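Local structure of protein AggB (Escherichia coli, 4PHX) at residues I26-P31 against G114-S119; D33-W38 against G86-A91; G48-Q53 against V64-G69. The protein serves as the minor subunit of aggregative adherence fimbriae type I, an Ig-like beta-sandwich protein with donor-strand complementation that probably takes part in bacterial adhesion. All blocks are in the same frame, centred on the assembly; numbering follows the deposited sequence.

Contact 1: I26-P31 against G114-S119; sequences IACREP and GECLIS
C28 and C116 are joined covalently: C28 SG lies 2.0 Å from C116 SG, with a disulfide torsion of -92° that gives the bridge a left-handed twist. Both CB atoms point toward the partner segment, and each sulfur, beside its own backbone N (chi1 -66° in C28, -56° in C116), completes the link. The two segments run in nearly the same direction, and no hydrogen bond joins them.

Van der Waals packing against the backbone follows on the side of the bridge toward the sandwich interior. I26 sends CG1 away from its backbone N, and the terminal methyl CD1 comes to rest against the opposite backbone, 3.7 Å from E115 N and 3.8 Å from G114 C. G114 has no side chain to stand in its way. F35 packs against both I26 and C28.

The polar end of E115 turns from this interface to a salt bridge with R129. Further along, only a loose touch remains, I118 CG2 lying 4.2 Å from P31 O. C28 lies just past strand 20-27 of one sheet and C116 near the end of strand 107-117 of the other, an inter-sheet disulfide of an Ig-like beta sandwich.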
loop_
_atom_site.group_PDB
_atom_site.type_symbol
_atom_site.label_atom_id
_atom_site.label_comp_id
_atom_site.label_asym_id
_atom_site.label_seq_id
_atom_site.Cartn_x
_atom_site.Cartn_y
_atom_site.Cartn_z
ATOM N N ILE B 26 14.924 -16.955 23.824
ATOM C CA ILE B 26 14.526 -17.894 24.870
ATOM C C ILE B 26 15.316 -19.206 24.692
ATOM O O ILE B 26 15.160 -19.917 23.698
ATOM C CB ILE B 26 12.981 -18.122 24.906
ATOM C CG1 ILE B 26 12.622 -19.330 25.765
ATOM C CG2 ILE B 26 12.399 -18.261 23.498
ATOM C CD1 ILE B 26 11.332 -19.147 26.549
ATOM N N ALA B 27 16.206 -19.481 25.637
ATOM C CA ALA B 27 17.050 -20.667 25.589
ATOM C C ALA B 27 16.402 -21.788 26.380
ATOM O O ALA B 27 15.809 -21.555 27.428
ATOM C CB ALA B 27 18.417 -20.367 26.148
ATOM N N CYS B 28 16.498 -23.003 25.862
ATOM C CA CYS B 28 16.007 -24.162 26.573
ATOM C C CYS B 28 17.077 -25.246 26.627
ATOM O O CYS B 28 17.251 -25.976 25.663
ATOM C CB CYS B 28 14.763 -24.688 25.877
ATOM S SG CYS B 28 13.396 -23.520 25.965
ATOM N N ARG B 29 17.799 -25.337 27.739
ATOM C CA ARG B 29 18.809 -26.384 27.901
ATOM C C ARG B 29 18.198 -27.781 27.767
ATOM O O ARG B 29 18.388 -28.460 26.764
ATOM C CB ARG B 29 19.517 -26.257 29.254
ATOM C CG ARG B 29 20.386 -25.013 29.400
ATOM C CD ARG B 29 21.297 -24.769 28.181
ATOM N NE ARG B 29 22.214 -23.652 28.419
ATOM C CZ ARG B 29 23.001 -23.096 27.499
ATOM N NH1 ARG B 29 22.999 -23.533 26.243
ATOM N NH2 ARG B 29 23.793 -22.086 27.839
ATOM N N GLU B 30 17.444 -28.186 28.782
ATOM C CA GLU B 30 16.817 -29.508 28.838
ATOM C C GLU B 30 15.968 -29.839 27.595
ATOM O O GLU B 30 15.600 -28.939 26.837
ATOM C CB GLU B 30 15.998 -29.636 30.134
ATOM C CG GLU B 30 16.852 -29.494 31.383
ATOM C CD GLU B 30 18.270 -30.044 31.186
ATOM O OE1 GLU B 30 18.442 -31.285 31.111
ATOM O OE2 GLU B 30 19.214 -29.232 31.097
ATOM N N PRO B 31 15.685 -31.139 27.369
ATOM C CA PRO B 31 14.892 -31.529 26.199
ATOM C C PRO B 31 13.509 -30.912 26.256
ATOM O O PRO B 31 12.953 -30.751 27.344
ATOM C CB PRO B 31 14.772 -33.050 26.355
ATOM C CG PRO B 31 14.945 -33.285 27.821
ATOM C CD PRO B 31 15.999 -32.305 28.213
ATOM N N GLY B 114 8.356 -16.644 29.610
ATOM C CA GLY B 114 8.439 -17.715 28.634
ATOM C C GLY B 114 8.696 -19.081 29.242
ATOM O O GLY B 114 9.176 -19.189 30.380
ATOM N N GLU B 115 8.388 -20.131 28.485
ATOM C CA GLU B 115 8.513 -21.500 28.982
ATOM C C GLU B 115 8.962 -22.480 27.898
ATOM O O GLU B 115 8.555 -22.374 26.734
ATOM C CB GLU B 115 7.177 -21.978 29.556
ATOM C CG GLU B 115 6.916 -21.612 31.007
ATOM C CD GLU B 115 5.452 -21.829 31.427
ATOM O OE1 GLU B 115 4.624 -22.222 30.569
ATOM O OE2 GLU B 115 5.135 -21.607 32.625
ATOM N N CYS B 116 9.778 -23.448 28.288
ATOM C CA CYS B 116 10.192 -24.515 27.373
ATOM C C CYS B 116 9.163 -25.630 27.410
ATOM O O CYS B 116 9.156 -26.424 28.350
ATOM C CB CYS B 116 11.547 -25.071 27.798
ATOM S SG CYS B 116 12.830 -23.801 27.903
ATOM N N LEU B 117 8.290 -25.688 26.400
ATOM C CA LEU B 117 7.200 -26.673 26.373
ATOM C C LEU B 117 7.714 -28.127 26.296
ATOM O O LEU B 117 8.809 -28.396 25.800
ATOM C CB LEU B 117 6.195 -26.364 25.256
ATOM C CG LEU B 117 5.556 -24.970 25.271
ATOM C CD1 LEU B 117 4.883 -24.607 23.955
ATOM C CD2 LEU B 117 4.544 -24.850 26.393
ATOM N N ILE B 118 6.928 -29.058 26.830
ATOM C CA ILE B 118 7.274 -30.476 26.803
ATOM C C ILE B 118 6.083 -31.269 26.290
ATOM O O ILE B 118 4.945 -30.805 26.385
ATOM C CB ILE B 118 7.701 -30.970 28.193
ATOM C CG1 ILE B 118 6.651 -30.611 29.241
ATOM C CG2 ILE B 118 8.995 -30.327 28.604
ATOM C CD1 ILE B 118 6.967 -31.156 30.641
ATOM N N SER B 119 6.331 -32.457 25.748
ATOM C CA SER B 119 5.247 -33.210 25.120
ATOM C C SER B 119 4.301 -33.935 26.074
ATOM O O SER B 119 3.326 -33.350 26.530
ATOM C CB SER B 119 5.809 -34.198 24.086
ATOM O OG SER B 119 6.207 -33.475 22.939
#

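Contact 2: D33-W38 against G86-A91; sequences DGFHIW and GEEKQA
D33 and G86 bring the two backbones together through one hydrogen bond, G86 N to D33 O at 3.1 Å, in which the N-H points fairly straight at the oxygen (159°) but approaches from well above the carbonyl plane. The same oxygen takes a weak second bond from the side chain of Q85. On the side of strand 107-117, D33 and G34 both face L117, a classic beta bulge. Beyond this junction the segments part: 33-38 runs on into strand 34-39 of one sheet of the Ig-like sandwich, while 86-91 leaves that sheet after strand 82-85 and crosses over to begin strand 90-97 of the other. The backbone angles of G86 at the start of the crossing are ones that suit glycine.

F35 packs against residues 86-91 along the crossing. Its CG stands beside the backbone N (chi1 -55°), which carries the ring inward to the foot of strand 90-97. The methyl of A91 lies squarely over one face, with A91 CB 3.8 Å from the ring centroid, a CH-pi contact. H32 adds an edge-to-face ring contact.

At the outer side, D33 and E87 extend alongside one another, their carboxylates steeply turned and D33 OD1 only 3.7 Å from E87 OE1. Such a pair of like charges might raise the affinity of one group for a proton. E88 bends back at its second torsion to bring OE2 within 3.7 Å of F35 CE1, its carboxylate plane inclined 28° to the ring. Near the ring plane, at the edge, the backbone oxygen E88 O lies 3.2 Å from F35 CZ.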
loop_
_atom_site.group_PDB
_atom_site.type_symbol
_atom_site.label_atom_id
_atom_site.label_comp_id
_atom_site.label_asym_id
_atom_site.label_seq_id
_atom_site.Cartn_x
_atom_site.Cartn_y
_atom_site.Cartn_z
ATOM N N ASP B 33 9.809 -29.789 23.501
ATOM C CA ASP B 33 9.224 -29.856 22.177
ATOM C C ASP B 33 8.608 -28.537 21.710
ATOM O O ASP B 33 7.865 -28.506 20.724
ATOM C CB ASP B 33 8.190 -30.981 22.105
ATOM C CG ASP B 33 8.821 -32.341 21.990
ATOM O OD1 ASP B 33 9.077 -32.793 20.853
ATOM O OD2 ASP B 33 9.054 -32.965 23.040
ATOM N N GLY B 34 8.914 -27.449 22.406
ATOM C CA GLY B 34 8.347 -26.172 22.015
ATOM C C GLY B 34 8.689 -24.989 22.893
ATOM O O GLY B 34 9.370 -25.146 23.906
ATOM N N PHE B 35 8.244 -23.804 22.471
ATOM C CA PHE B 35 8.479 -22.551 23.191
ATOM C C PHE B 35 7.183 -21.744 23.267
ATOM O O PHE B 35 6.345 -21.791 22.372
ATOM C CB PHE B 35 9.507 -21.651 22.512
ATOM C CG PHE B 35 10.844 -22.284 22.238
ATOM C CD1 PHE B 35 11.081 -22.949 21.043
ATOM C CD2 PHE B 35 11.896 -22.125 23.123
ATOM C CE1 PHE B 35 12.341 -23.494 20.770
ATOM C CE2 PHE B 35 13.150 -22.656 22.849
ATOM C CZ PHE B 35 13.368 -23.338 21.681
ATOM N N HIS B 36 7.099 -20.918 24.294
ATOM C CA HIS B 36 5.857 -20.375 24.795
ATOM C C HIS B 36 6.285 -19.091 25.466
ATOM O O HIS B 36 7.035 -19.144 26.447
ATOM C CB HIS B 36 5.447 -21.382 25.849
ATOM C CG HIS B 36 4.203 -21.057 26.596
ATOM N ND1 HIS B 36 3.987 -21.518 27.875
ATOM C CD2 HIS B 36 3.089 -20.378 26.240
ATOM C CE1 HIS B 36 2.794 -21.125 28.283
ATOM N NE2 HIS B 36 2.232 -20.427 27.313
ATOM N N ILE B 37 5.869 -17.944 24.942
ATOM C CA ILE B 37 6.206 -16.660 25.568
ATOM C C ILE B 37 5.013 -15.735 25.647
ATOM O O ILE B 37 4.061 -15.894 24.897
ATOM C CB ILE B 37 7.318 -15.886 24.801
ATOM C CG1 ILE B 37 6.855 -15.526 23.398
ATOM C CG2 ILE B 37 8.592 -16.674 24.740
ATOM C CD1 ILE B 37 8.001 -15.177 22.434
ATOM N N TRP B 38 5.078 -14.745 26.536
ATOM C CA TRP B 38 4.066 -13.702 26.571
ATOM C C TRP B 38 4.625 -12.466 27.240
ATOM O O TRP B 38 5.714 -12.515 27.823
ATOM C CB TRP B 38 2.790 -14.173 27.280
ATOM C CG TRP B 38 2.995 -14.630 28.682
ATOM C CD1 TRP B 38 2.794 -13.900 29.824
ATOM C CD2 TRP B 38 3.436 -15.929 29.114
ATOM N NE1 TRP B 38 3.085 -14.664 30.930
ATOM C CE2 TRP B 38 3.482 -15.911 30.521
ATOM C CE3 TRP B 38 3.805 -17.099 28.444
ATOM C CZ2 TRP B 38 3.867 -17.017 31.269
ATOM C CZ3 TRP B 38 4.189 -18.199 29.185
ATOM C CH2 TRP B 38 4.222 -18.154 30.585
ATOM N N GLY B 86 9.209 -27.150 18.284
ATOM C CA GLY B 86 10.609 -27.356 17.973
ATOM C C GLY B 86 11.420 -27.914 19.119
ATOM O O GLY B 86 11.174 -27.602 20.286
ATOM N N GLU B 87 12.405 -28.735 18.780
ATOM C CA GLU B 87 13.298 -29.291 19.791
ATOM C C GLU B 87 14.601 -28.529 19.842
ATOM O O GLU B 87 15.459 -28.829 20.669
ATOM C CB GLU B 87 13.595 -30.766 19.519
ATOM C CG GLU B 87 12.365 -31.653 19.486
ATOM C CD GLU B 87 12.697 -33.060 19.028
ATOM O OE1 GLU B 87 11.779 -33.753 18.541
ATOM O OE2 GLU B 87 13.877 -33.468 19.157
ATOM N N GLU B 88 14.763 -27.551 18.955
ATOM C CA GLU B 88 16.026 -26.834 18.907
ATOM C C GLU B 88 16.253 -26.042 20.178
ATOM O O GLU B 88 15.328 -25.674 20.883
ATOM C CB GLU B 88 16.154 -25.933 17.664
ATOM C CG GLU B 88 15.344 -24.667 17.706
ATOM C CD GLU B 88 14.007 -24.851 17.034
ATOM O OE1 GLU B 88 13.853 -25.862 16.303
ATOM O OE2 GLU B 88 13.113 -23.997 17.234
ATOM N N LYS B 89 17.507 -25.769 20.446
ATOM C CA LYS B 89 17.917 -25.295 21.740
ATOM C C LYS B 89 17.445 -23.881 22.079
ATOM O O LYS B 89 17.237 -23.565 23.239
ATOM C CB LYS B 89 19.429 -25.425 21.852
ATOM C CG LYS B 89 20.258 -24.677 20.779
ATOM C CD LYS B 89 20.151 -25.186 19.304
ATOM C CE LYS B 89 20.526 -26.640 19.117
ATOM N NZ LYS B 89 20.036 -27.052 17.794
ATOM N N GLN B 90 17.282 -23.017 21.089
ATOM C CA GLN B 90 16.841 -21.668 21.404
ATOM C C GLN B 90 16.007 -21.056 20.305
ATOM O O GLN B 90 15.894 -21.627 19.234
ATOM C CB GLN B 90 18.009 -20.771 21.803
ATOM C CG GLN B 90 18.836 -20.296 20.663
ATOM C CD GLN B 90 19.601 -21.403 20.008
ATOM O OE1 GLN B 90 19.094 -22.075 19.096
ATOM N NE2 GLN B 90 20.839 -21.611 20.460
ATOM N N ALA B 91 15.393 -19.906 20.588
ATOM C CA ALA B 91 14.461 -19.296 19.645
ATOM C C ALA B 91 14.443 -17.790 19.771
ATOM O O ALA B 91 14.531 -17.234 20.861
ATOM C CB ALA B 91 13.090 -19.856 19.829
#

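Contact 3: G48-Q53 against V64-G69; sequences GHYIVQ and VKIGGG
Y50 and V64 form an antiparallel hydrogen-bonded pair, flanked by the non-hydrogen-bonded pair of H49 and K65, where the short strands 49-53 and 64-67 approach to 4.7 Å between axes and diverge from strict antiparallel alignment, at 135°. Two short bonds close the hydrogen-bonded pair: Y50 N meets V64 O at 2.7 Å, and V64 N reaches Y50 O, also at 2.7 Å. A weak third bond, I66 N to G48 O at 3.4 Å, extends the ladder to G48, which follows a cis peptide.

H49 and K65 lie side by side on one face of the sheet. K65 CB sits over the imidazole face, offset toward the rim and 3.7 Å from H49 ND1, in a CH-pi contact. That nitrogen bonds to D98, while the lysine amine has a long, weak ion pair with D17.

The strands are the arms of a beta hairpin, and 49-53 is one of the two outermost strands of its five-stranded sheet within the chain. On the other face, Y50, V52, V64 and I66 meet the opposing sheet of the sandwich.

Y50 presents the edge of its ring to I66, whose CG2 lies near the ring plane, 3.7 Å from Y50 CE2. The phenol oxygen is hydrogen-bonded to the backbone N of I39, tying this edge strand to the opposite sheet. In V64, with CG1 beside the backbone N (chi1 -58°), CG2 falls between N and the carbonyl carbon; it faces strand 49-53 and touches two neighbours, Y50 CB at 4.0 Å and V52 CG2 at 3.9 Å. F110 packs against both valines.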
loop_
_atom_site.group_PDB
_atom_site.type_symbol
_atom_site.label_atom_id
_atom_site.label_comp_id
_atom_site.label_asym_id
_atom_site.label_seq_id
_atom_site.Cartn_x
_atom_site.Cartn_y
_atom_site.Cartn_z
ATOM N N GLY B 48 -1.245 -12.452 21.162
ATOM C CA GLY B 48 -0.773 -11.712 22.307
ATOM C C GLY B 48 -0.342 -10.334 21.836
ATOM O O GLY B 48 0.810 -10.112 21.422
ATOM N N HIS B 49 -1.307 -9.416 21.893
ATOM C CA HIS B 49 -1.125 -8.003 21.608
ATOM C C HIS B 49 -1.443 -7.214 22.878
ATOM O O HIS B 49 -2.425 -7.496 23.567
ATOM C CB HIS B 49 -2.068 -7.562 20.486
ATOM C CG HIS B 49 -1.788 -8.213 19.171
ATOM N ND1 HIS B 49 -1.603 -7.491 18.011
ATOM C CD2 HIS B 49 -1.661 -9.520 18.830
ATOM C CE1 HIS B 49 -1.370 -8.325 17.012
ATOM N NE2 HIS B 49 -1.408 -9.561 17.481
ATOM N N TYR B 50 -0.637 -6.201 23.162
ATOM C CA TYR B 50 -0.664 -5.572 24.466
ATOM C C TYR B 50 -0.591 -4.060 24.373
ATOM O O TYR B 50 -0.175 -3.518 23.357
ATOM C CB TYR B 50 0.545 -6.049 25.277
ATOM C CG TYR B 50 0.709 -7.547 25.387
ATOM C CD1 TYR B 50 0.227 -8.242 26.501
ATOM C CD2 TYR B 50 1.386 -8.267 24.401
ATOM C CE1 TYR B 50 0.397 -9.621 26.618
ATOM C CE2 TYR B 50 1.550 -9.624 24.500
ATOM C CZ TYR B 50 1.055 -10.301 25.607
ATOM O OH TYR B 50 1.231 -11.656 25.704
ATOM N N ILE B 51 -0.956 -3.394 25.464
ATOM C CA ILE B 51 -0.727 -1.962 25.624
ATOM C C ILE B 51 0.222 -1.740 26.789
ATOM O O ILE B 51 0.028 -2.302 27.861
ATOM C CB ILE B 51 -2.042 -1.216 25.936
ATOM C CG1 ILE B 51 -2.992 -1.265 24.738
ATOM C CG2 ILE B 51 -1.752 0.218 26.346
ATOM C CD1 ILE B 51 -2.942 -0.014 23.887
ATOM N N VAL B 52 1.232 -0.907 26.607
ATOM C CA VAL B 52 2.199 -0.685 27.672
ATOM C C VAL B 52 2.250 0.770 28.111
ATOM O O VAL B 52 2.338 1.670 27.281
ATOM C CB VAL B 52 3.619 -1.108 27.226
ATOM C CG1 VAL B 52 4.636 -0.813 28.314
ATOM C CG2 VAL B 52 3.633 -2.570 26.867
ATOM N N GLN B 53 2.233 0.982 29.424
ATOM C CA GLN B 53 2.238 2.311 30.022
ATOM C C GLN B 53 3.603 2.964 29.984
ATOM O O GLN B 53 4.607 2.342 30.325
ATOM C CB GLN B 53 1.790 2.243 31.492
ATOM C CG GLN B 53 0.301 2.050 31.694
ATOM C CD GLN B 53 -0.524 3.137 31.017
ATOM O OE1 GLN B 53 -0.944 2.985 29.868
ATOM N NE2 GLN B 53 -0.766 4.237 31.733
ATOM N N VAL B 64 1.812 -2.850 21.621
ATOM C CA VAL B 64 2.878 -3.672 21.114
ATOM C C VAL B 64 2.357 -5.073 20.877
ATOM O O VAL B 64 1.276 -5.434 21.353
ATOM C CB VAL B 64 4.049 -3.691 22.088
ATOM C CG1 VAL B 64 4.541 -2.275 22.324
ATOM C CG2 VAL B 64 3.641 -4.380 23.411
ATOM N N LYS B 65 3.116 -5.851 20.114
ATOM C CA LYS B 65 2.793 -7.256 19.904
ATOM C C LYS B 65 4.066 -8.088 19.982
ATOM O O LYS B 65 5.169 -7.602 19.725
ATOM C CB LYS B 65 2.077 -7.485 18.561
ATOM C CG LYS B 65 2.878 -7.071 17.331
ATOM C CD LYS B 65 2.158 -7.422 16.011
ATOM C CE LYS B 65 2.978 -7.028 14.789
ATOM N NZ LYS B 65 2.229 -7.282 13.510
ATOM N N ILE B 66 3.904 -9.352 20.342
ATOM C CA ILE B 66 5.054 -10.205 20.548
ATOM C C ILE B 66 5.002 -11.468 19.697
ATOM O O ILE B 66 3.957 -12.062 19.488
ATOM C CB ILE B 66 5.212 -10.567 22.039
ATOM C CG1 ILE B 66 6.586 -11.187 22.295
ATOM C CG2 ILE B 66 4.067 -11.486 22.485
ATOM C CD1 ILE B 66 6.910 -11.423 23.781
ATOM N N GLY B 67 6.165 -11.875 19.221
ATOM C CA GLY B 67 6.287 -13.121 18.490
ATOM C C GLY B 67 7.073 -12.894 17.218
ATOM O O GLY B 67 8.274 -12.666 17.268
ATOM N N GLY B 68 6.379 -12.910 16.084
ATOM C CA GLY B 68 7.019 -12.719 14.794
ATOM C C GLY B 68 7.083 -14.024 14.037
ATOM O O GLY B 68 6.472 -15.017 14.455
ATOM N N GLY B 69 7.841 -14.028 12.941
ATOM C CA GLY B 69 8.026 -15.206 12.102
ATOM C C GLY B 69 8.095 -16.556 12.802
ATOM O O GLY B 69 9.077 -16.872 13.469
#

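Along the chain the contacts are nested, contact 3 within the loop closed by contact 2 and contact 2 within that closed by contact 1. Contacts 1 and 2 are neighbours at one end of the sandwich, their centres about 6 Å apart; both span its two sheets, and strands 34-39 and 107-117 pair directly. Contact 3 lies nearer the middle of the chain, its centre about 18 Å from that of contact 2 and about 21 Å from that of contact 1. Strands 61-67 and 90-97 are neighbours in the sheet that all three contacts reach. Contact 3 touches contact 2 where Y50 and I66 meet W38 and I37. A disulfide-closed end and a hairpin edge thus share one Ig-like core.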